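Local coordinates for small ribosomal subunit protein uS8 (Aquifex aeolicus, PDB 3RF2), which probably binds the central domain of 16S rRNA directly and helps coordinate assembly of the platform of the 30S ribosomal subunit, at residues E58-Y61 / K62-E66; S29-L32 / K33-L37. All blocks are in the same frame, centred on the assembly; numbering follows the deposited sequence.

Contact 1. Residues E58-Y61 / K62-E66; sequences EEEY and KKMKE
E60 and K63 meet at their charged ends. OE1 of E60 lies 3.9 Å from NZ of K63, a long salt bridge. A water joins the pair: it donates to E60 OE1 at 2.6 Å and weakly accepts from K63 NZ at 3.4 Å. K63 gets there by a bend at its third torsion (chi3 72°), with its CD 3.3 Å from the carbonyl oxygen of E59. The other carboxylate oxygen, E60 OE2, is held by a salt bridge to K95, its stronger partner, and by a weak hydrogen bond from Y26.

Two van der Waals contacts involve carbon atoms. The methyl CE of M64 lies beside a carboxylate oxygen, 3.8 Å from E60 OE2, the two side chains running side by side. The methylene CD of K65 approaches CE2 of Y61 obliquely at 4.0 Å.

Backbone bonds run from residue i+4 to i. K62 N to E58 O is almost straight (177° at the hydrogen), whereas K65 N to Y61 O is more bent.

These turns belong to helix 54-69, largely within the region not found in other S8 sequences. M64 packs on F24 and Y26 of strand 24-28 and on L83 of helix 77-85. Y61 touches L80 and hydrogen-bonds E84 of that same helix.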
# COMPACT_ATOMS: atom_id res chain seq x y z
N GLU A 58 11.40 17.98 1.48
CA GLU A 58 11.36 19.43 1.66
C GLU A 58 10.23 20.06 0.85
O GLU A 58 9.35 20.73 1.40
CB GLU A 58 12.67 20.07 1.18
CG GLU A 58 13.94 19.46 1.74
CD GLU A 58 14.14 19.77 3.19
OE1 GLU A 58 13.41 20.64 3.72
OE2 GLU A 58 15.02 19.15 3.81
N GLU A 59 10.30 19.86 -0.46
CA GLU A 59 9.27 20.34 -1.36
C GLU A 59 7.89 20.15 -0.74
O GLU A 59 7.14 21.12 -0.56
CB GLU A 59 9.36 19.59 -2.70
CG GLU A 59 10.67 19.79 -3.44
CD GLU A 59 10.66 19.15 -4.83
OE1 GLU A 59 9.59 18.67 -5.28
OE2 GLU A 59 11.74 19.14 -5.48
N GLU A 60 7.59 18.89 -0.39
CA GLU A 60 6.27 18.49 0.10
C GLU A 60 5.82 19.25 1.33
O GLU A 60 4.72 19.78 1.40
CB GLU A 60 6.28 17.00 0.43
CG GLU A 60 4.90 16.41 0.56
CD GLU A 60 4.25 16.21 -0.78
OE1 GLU A 60 5.00 16.12 -1.79
OE2 GLU A 60 3.01 16.15 -0.84
N TYR A 61 6.68 19.27 2.33
CA TYR A 61 6.39 19.96 3.58
C TYR A 61 6.02 21.44 3.31
O TYR A 61 5.02 21.95 3.82
CB TYR A 61 7.58 19.85 4.52
CG TYR A 61 7.28 20.26 5.93
CD1 TYR A 61 6.92 19.31 6.89
CD2 TYR A 61 7.36 21.59 6.32
CE1 TYR A 61 6.64 19.69 8.19
CE2 TYR A 61 7.08 21.97 7.62
CZ TYR A 61 6.73 21.02 8.55
OH TYR A 61 6.46 21.42 9.84
N LYS A 62 6.81 22.12 2.49
CA LYS A 62 6.50 23.51 2.14
C LYS A 62 5.10 23.66 1.57
O LYS A 62 4.31 24.49 2.05
CB LYS A 62 7.53 24.04 1.15
CG LYS A 62 8.95 23.94 1.64
CD LYS A 62 9.90 24.75 0.78
CE LYS A 62 10.01 24.18 -0.62
NZ LYS A 62 11.02 24.94 -1.39
N LYS A 63 4.79 22.84 0.56
CA LYS A 63 3.50 22.88 -0.10
C LYS A 63 2.33 22.77 0.87
O LYS A 63 1.55 23.71 1.01
CB LYS A 63 3.42 21.79 -1.16
CG LYS A 63 4.44 21.94 -2.27
CD LYS A 63 4.86 20.61 -2.87
CE LYS A 63 3.77 19.98 -3.71
NZ LYS A 63 4.31 18.81 -4.46
N MET A 64 2.22 21.62 1.53
CA MET A 64 1.14 21.40 2.50
C MET A 64 1.15 22.49 3.56
O MET A 64 0.11 22.92 4.04
CB MET A 64 1.25 20.03 3.16
CG MET A 64 1.07 18.89 2.19
SD MET A 64 -0.49 19.07 1.30
CE MET A 64 -0.06 18.28 -0.25
N LYS A 65 2.35 22.92 3.93
CA LYS A 65 2.50 24.04 4.85
C LYS A 65 1.77 25.26 4.28
O LYS A 65 0.90 25.84 4.94
CB LYS A 65 3.98 24.37 5.09
CG LYS A 65 4.22 25.22 6.34
CD LYS A 65 5.70 25.58 6.50
CE LYS A 65 5.87 26.80 7.41
NZ LYS A 65 7.29 27.18 7.59
N GLU A 66 2.11 25.61 3.05
CA GLU A 66 1.47 26.74 2.38
C GLU A 66 -0.04 26.58 2.43
O GLU A 66 -0.76 27.45 2.92
CB GLU A 66 1.95 26.84 0.94
CG GLU A 66 0.98 27.52 -0.02
CD GLU A 66 0.73 28.98 0.31
OE1 GLU A 66 1.21 29.46 1.37
OE2 GLU A 66 0.05 29.65 -0.49
O HOH W 1 4.44 15.47 -4.23

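Contact 2. Residues S29-L32 / K33-L37; sequences SSKL and KERIL. With SO4 (sulfate ion), chain B.
The amide N of E34 donates to S30 O at 3.1 Å, R35 N to K31 O and I36 N to L32 O, which opens helix 31-43. The first of these bonds comes from above the carbonyl plane of S30, 35° out of it.

K33 folds back along S30 toward the start of the helix. Its CE lies only 3.4 Å from S30 CB and its CB 3.5 Å from the same atom, both tight. An unusual third torsion (chi3 -115°) bends the chain there. NZ then donates to O1 of a sulfate ion at 2.9 Å and to the carbonyl oxygen of P28. The sulfate probably came from the crystallisation liquor. The lysine stem is buried against P6 and M10 of helix 6-19.

S30 takes the N-cap position. The helix follows strand 24-28 and leads to strand 46-51, and these two strands flank 93-98 in the antiparallel three-stranded sheet.

E34 crosses K31 at about a right angle, with OE1 3.8 Å from K31 CD. Its OE2 is hydrogen-bonded to Y92 OH, which anchors the carboxylate. The aliphatic stem of K31 runs past the guanidinium of R35, with K31 CG 3.2 Å from R35 NH1 and K31 CE over one face. Their like charges are close, with K31 NZ 4.3 Å from R35 NH2, but both side chains are exposed and solvent probably screens them. On the side facing I7 of helix 6-19, L32 CG meets I36 CD1 at 4.0 Å.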
# COMPACT_ATOMS: atom_id res chain seq x y z
N SER A 29 7.35 4.99 6.33
CA SER A 29 8.22 4.17 5.49
C SER A 29 8.32 2.75 6.04
O SER A 29 8.09 2.52 7.22
CB SER A 29 9.63 4.77 5.48
OG SER A 29 10.46 4.12 4.54
N SER A 30 8.68 1.82 5.16
CA SER A 30 8.93 0.42 5.48
C SER A 30 9.38 -0.20 4.18
O SER A 30 8.86 0.16 3.13
CB SER A 30 7.63 -0.25 5.96
OG SER A 30 7.81 -1.62 6.25
N LYS A 31 10.32 -1.14 4.20
CA LYS A 31 10.77 -1.72 2.93
C LYS A 31 9.77 -2.75 2.40
O LYS A 31 9.60 -2.92 1.19
CB LYS A 31 12.15 -2.36 3.04
CG LYS A 31 12.67 -3.03 1.76
CD LYS A 31 12.73 -2.06 0.57
CE LYS A 31 13.81 -2.44 -0.46
NZ LYS A 31 15.21 -2.24 0.05
N LEU A 32 9.14 -3.45 3.33
CA LEU A 32 8.05 -4.36 3.00
C LEU A 32 6.87 -3.60 2.40
O LEU A 32 6.34 -3.99 1.37
CB LEU A 32 7.61 -5.11 4.26
CG LEU A 32 6.49 -6.13 4.00
CD1 LEU A 32 6.82 -6.91 2.75
CD2 LEU A 32 6.33 -7.07 5.20
N LYS A 33 6.46 -2.52 3.05
CA LYS A 33 5.39 -1.67 2.56
C LYS A 33 5.67 -1.17 1.13
O LYS A 33 4.79 -1.14 0.28
CB LYS A 33 5.17 -0.48 3.50
CG LYS A 33 4.16 -0.76 4.60
CD LYS A 33 3.92 0.45 5.50
CE LYS A 33 4.40 0.17 6.94
NZ LYS A 33 4.41 1.40 7.77
N GLU A 34 6.91 -0.79 0.89
CA GLU A 34 7.33 -0.37 -0.42
C GLU A 34 7.20 -1.46 -1.47
O GLU A 34 6.78 -1.18 -2.58
CB GLU A 34 8.78 0.14 -0.38
CG GLU A 34 8.97 1.37 0.49
CD GLU A 34 10.34 2.01 0.27
OE1 GLU A 34 11.24 1.33 -0.29
OE2 GLU A 34 10.50 3.19 0.63
N ARG A 35 7.58 -2.70 -1.13
CA ARG A 35 7.44 -3.78 -2.10
C ARG A 35 5.98 -4.07 -2.34
O ARG A 35 5.60 -4.48 -3.43
CB ARG A 35 8.16 -5.05 -1.66
CG ARG A 35 9.63 -5.07 -2.02
CD ARG A 35 10.22 -6.47 -1.88
NE ARG A 35 11.68 -6.46 -1.94
CZ ARG A 35 12.46 -6.14 -0.92
NH1 ARG A 35 11.91 -5.79 0.24
NH2 ARG A 35 13.78 -6.15 -1.05
N ILE A 36 5.17 -3.85 -1.32
CA ILE A 36 3.73 -4.08 -1.43
C ILE A 36 3.07 -3.04 -2.33
O ILE A 36 2.32 -3.38 -3.24
CB ILE A 36 3.04 -4.08 -0.06
CG1 ILE A 36 3.45 -5.33 0.73
CG2 ILE A 36 1.52 -4.06 -0.22
CD1 ILE A 36 2.99 -5.30 2.17
N LEU A 37 3.40 -1.77 -2.09
CA LEU A 37 2.91 -0.68 -2.90
C LEU A 37 3.34 -0.82 -4.34
O LEU A 37 2.64 -0.39 -5.25
CB LEU A 37 3.41 0.65 -2.36
CG LEU A 37 2.80 1.05 -1.03
CD1 LEU A 37 3.48 2.31 -0.49
CD2 LEU A 37 1.37 1.30 -1.28
S SO4 B . 5.43 1.96 11.52
O1 SO4 B . 4.39 1.47 10.63
O2 SO4 B . 5.26 1.36 12.84
O3 SO4 B . 5.31 3.41 11.64
O4 SO4 B . 6.74 1.61 10.97

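Contact 2 comes first along the chain and contact 1 later. Their centres are 23 Å apart and their nearest atoms about 13 Å, so they do not touch. The centre of contact 2 lies about 7 Å from the centre of the chain, that of contact 1 about 23 Å. The three-stranded sheet relates them: E34 and L37 of 33-37 pack on I94 of strand 93-98, and the 58-61 segment reaches the same strand through E60. Strand 24-28 is the other shared element, with polar partners for both contacts. The sulfate belongs to contact 2 alone, bound by K33.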